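Local atomic coordinates of tubulin-like protein CetZ (PDB entry 3ZID), a protein that binds GTP, probably hydrolyses it, and, as a tubulin-like cytoskeletal protein of archaea, is thought to take part in controlling cell shape. Residues D287-T290 and K291-S295. Residues are numbered along the deposited sequence; the frame is centred on the assembly and turned at random.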
ATOM      1  N   ASP A 287     -14.700  -1.777 -29.825  1.00 25.98           N
ATOM      2  CA  ASP A 287     -13.692  -1.717 -30.866  1.00 27.72           C
ATOM      3  C   ASP A 287     -12.647  -0.665 -30.571  1.00 29.82           C
ATOM      4  O   ASP A 287     -11.446  -0.921 -30.681  1.00 28.83           O
ATOM      5  CB  ASP A 287     -14.356  -1.399 -32.207  1.00 33.94           C
ATOM      6  CG  ASP A 287     -13.377  -1.426 -33.358  1.00 51.15           C
ATOM      7  OD1 ASP A 287     -12.367  -2.155 -33.272  1.00 57.62           O
ATOM      8  OD2 ASP A 287     -13.605  -0.700 -34.346  1.00 57.10           O
ATOM      9  N   GLU A 288     -13.103   0.516 -30.177  1.00 21.16           N
ATOM     10  CA  GLU A 288     -12.188   1.597 -29.800  1.00 21.97           C
ATOM     11  C   GLU A 288     -11.350   1.208 -28.579  1.00 25.36           C
ATOM     12  O   GLU A 288     -10.153   1.452 -28.542  1.00 33.40           O
ATOM     13  CB  GLU A 288     -12.958   2.898 -29.520  1.00 24.32           C
ATOM     14  CG  GLU A 288     -12.150   3.950 -28.797  1.00 37.04           C
ATOM     15  CD  GLU A 288     -12.975   5.161 -28.382  1.00 51.56           C
ATOM     16  OE1 GLU A 288     -14.217   5.032 -28.304  1.00 49.19           O
ATOM     17  OE2 GLU A 288     -12.376   6.228 -28.096  1.00 60.89           O
ATOM     18  N   ILE A 289     -11.983   0.611 -27.573  1.00 24.79           N
ATOM     19  CA  ILE A 289     -11.265   0.239 -26.351  1.00 23.27           C
ATOM     20  C   ILE A 289     -10.186  -0.786 -26.688  1.00 24.19           C
ATOM     21  O   ILE A 289      -9.053  -0.692 -26.221  1.00 29.16           O
ATOM     22  CB  ILE A 289     -12.217  -0.315 -25.298  1.00 18.79           C
ATOM     23  CG1 ILE A 289     -13.151   0.801 -24.817  1.00 20.22           C
ATOM     24  CG2 ILE A 289     -11.429  -0.930 -24.129  1.00 19.67           C
ATOM     25  CD1 ILE A 289     -14.468   0.316 -24.224  1.00 22.24           C
ATOM     26  N   THR A 290     -10.557  -1.757 -27.513  1.00 24.72           N
ATOM     27  CA  THR A 290      -9.653  -2.806 -27.943  1.00 22.79           C
ATOM     28  C   THR A 290      -8.429  -2.239 -28.654  1.00 34.13           C
ATOM     29  O   THR A 290      -7.291  -2.623 -28.346  1.00 30.49           O
ATOM     30  CB  THR A 290     -10.392  -3.830 -28.806  1.00 25.95           C
ATOM     31  OG1 THR A 290     -11.410  -4.437 -27.996  1.00 27.29           O
ATOM     32  CG2 THR A 290      -9.442  -4.913 -29.292  1.00 32.31           C
ATOM     33  N   LYS A 291      -8.668  -1.288 -29.554  1.00 24.23           N
ATOM     34  CA  LYS A 291      -7.602  -0.622 -30.292  1.00 28.45           C
ATOM     35  C   LYS A 291      -6.664   0.121 -29.350  1.00 32.65           C
ATOM     36  O   LYS A 291      -5.438   0.035 -29.486  1.00 27.68           O
ATOM     37  CB  LYS A 291      -8.186   0.346 -31.325  1.00 34.05           C
ATOM     38  CG  LYS A 291      -8.753  -0.323 -32.546  1.00 41.52           C
ATOM     39  CD  LYS A 291      -9.644   0.629 -33.330  1.00 53.98           C
ATOM     40  CE  LYS A 291     -10.247  -0.056 -34.545  1.00 60.31           C
ATOM     41  NZ  LYS A 291     -11.389   0.718 -35.104  1.00 66.06           N
ATOM     42  N   GLU A 292      -7.232   0.803 -28.356  1.00 32.44           N
ATOM     43  CA  GLU A 292      -6.402   1.469 -27.355  1.00 36.68           C
ATOM     44  C   GLU A 292      -5.580   0.503 -26.528  1.00 34.73           C
ATOM     45  O   GLU A 292      -4.414   0.769 -26.251  1.00 41.85           O
ATOM     46  CB  GLU A 292      -7.241   2.367 -26.456  1.00 44.41           C
ATOM     47  CG  GLU A 292      -7.880   3.519 -27.214  1.00 53.83           C
ATOM     48  CD  GLU A 292      -6.845   4.394 -27.914  1.00 63.63           C
ATOM     49  OE1 GLU A 292      -5.734   4.567 -27.359  1.00 67.38           O
ATOM     50  OE2 GLU A 292      -7.141   4.906 -29.020  1.00 64.23           O
ATOM     51  N   ILE A 293      -6.163  -0.632 -26.167  1.00 38.27           N
ATOM     52  CA  ILE A 293      -5.439  -1.620 -25.377  1.00 43.56           C
ATOM     53  C   ILE A 293      -4.279  -2.169 -26.210  1.00 47.30           C
ATOM     54  O   ILE A 293      -3.139  -2.272 -25.726  1.00 46.24           O
ATOM     55  CB  ILE A 293      -6.352  -2.785 -24.902  1.00 40.23           C
ATOM     56  CG1 ILE A 293      -7.450  -2.285 -23.952  1.00 39.07           C
ATOM     57  CG2 ILE A 293      -5.524  -3.877 -24.248  1.00 40.08           C
ATOM     58  CD1 ILE A 293      -6.977  -1.334 -22.878  1.00 33.79           C
ATOM     59  N   GLU A 294      -4.559  -2.480 -27.472  1.00 42.31           N
ATOM     60  CA  GLU A 294      -3.512  -2.948 -28.380  1.00 44.92           C
ATOM     61  C   GLU A 294      -2.306  -2.005 -28.402  1.00 45.91           C
ATOM     62  O   GLU A 294      -1.162  -2.458 -28.454  1.00 51.65           O
ATOM     63  CB  GLU A 294      -4.064  -3.135 -29.797  1.00 50.38           C
ATOM     64  CG  GLU A 294      -5.066  -4.275 -29.937  1.00 56.17           C
ATOM     65  CD  GLU A 294      -5.528  -4.488 -31.374  1.00 62.96           C
ATOM     66  OE1 GLU A 294      -5.295  -3.596 -32.221  1.00 67.12           O
ATOM     67  OE2 GLU A 294      -6.127  -5.551 -31.655  1.00 63.39           O
ATOM     68  N   SER A 295      -2.563  -0.699 -28.336  1.00 45.59           N
ATOM     69  CA  SER A 295      -1.495   0.299 -28.286  1.00 45.74           C
ATOM     70  C   SER A 295      -0.566   0.091 -27.107  1.00 37.94           C
ATOM     71  O   SER A 295       0.642   0.201 -27.250  1.00 43.13           O
ATOM     72  CB  SER A 295      -2.069   1.713 -28.208  1.00 47.50           C
ATOM     73  OG  SER A 295      -3.043   1.914 -29.206  1.00 59.73           O
TER
HETATM   74  O   HOH W   1      -9.078   4.183 -30.249  1.00 47.10           O
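The i to i+4 salt bridge on the outer face of an amphipathic alpha-helix is exemplified by Asp287 and Lys291, neighbours one turn apart on helix 286-296. Lys291 starts with CG beside its own backbone N (chi1 -76°) and then runs extended, passing over the carbonyl oxygen of Asp287 back toward the start of the helix, so that NZ lies 2.7 Å from OD2 of Asp287. The ammonium nitrogen meets the carboxylate from above, 42° out of its plane, while CE of Lys291 lies 3.2 Å from OD1 of Asp287. Beneath this pair the backbone repeats the same spacing: the N of Lys291 donates to O of Asp287, and Glu292, Ile293 and Glu294 bond likewise to Glu288, Ile289 and Thr290. A further turn on, OG of Ser295 reaches O of Lys291 at 3.1 Å, from the face of that carbonyl opposite to the one used by the Ser295 amide. Glu292 holds CG anti to its own carbonyl carbon (chi1 -64°), which sets CG 3.3 Å from O of Glu288. On the buried side, CG2 of Ile289 and CG1 of Ile293 make a looser apolar contact at 4.2 Å. Thr290 turns OG1 back to the carbonyl of Val286, which leaves its CG2 to approach OE2 of Glu294. The helix is the crossover of a beta-alpha-beta unit linking the parallel strands 270-279 and 302-309: Ile289 and Ile293 rest on Ile277 and Ile275 of the first, Ile293 also touches Val303 of the second, and both isoleucines pack against helix 246-252 through Ile246 and Ile250.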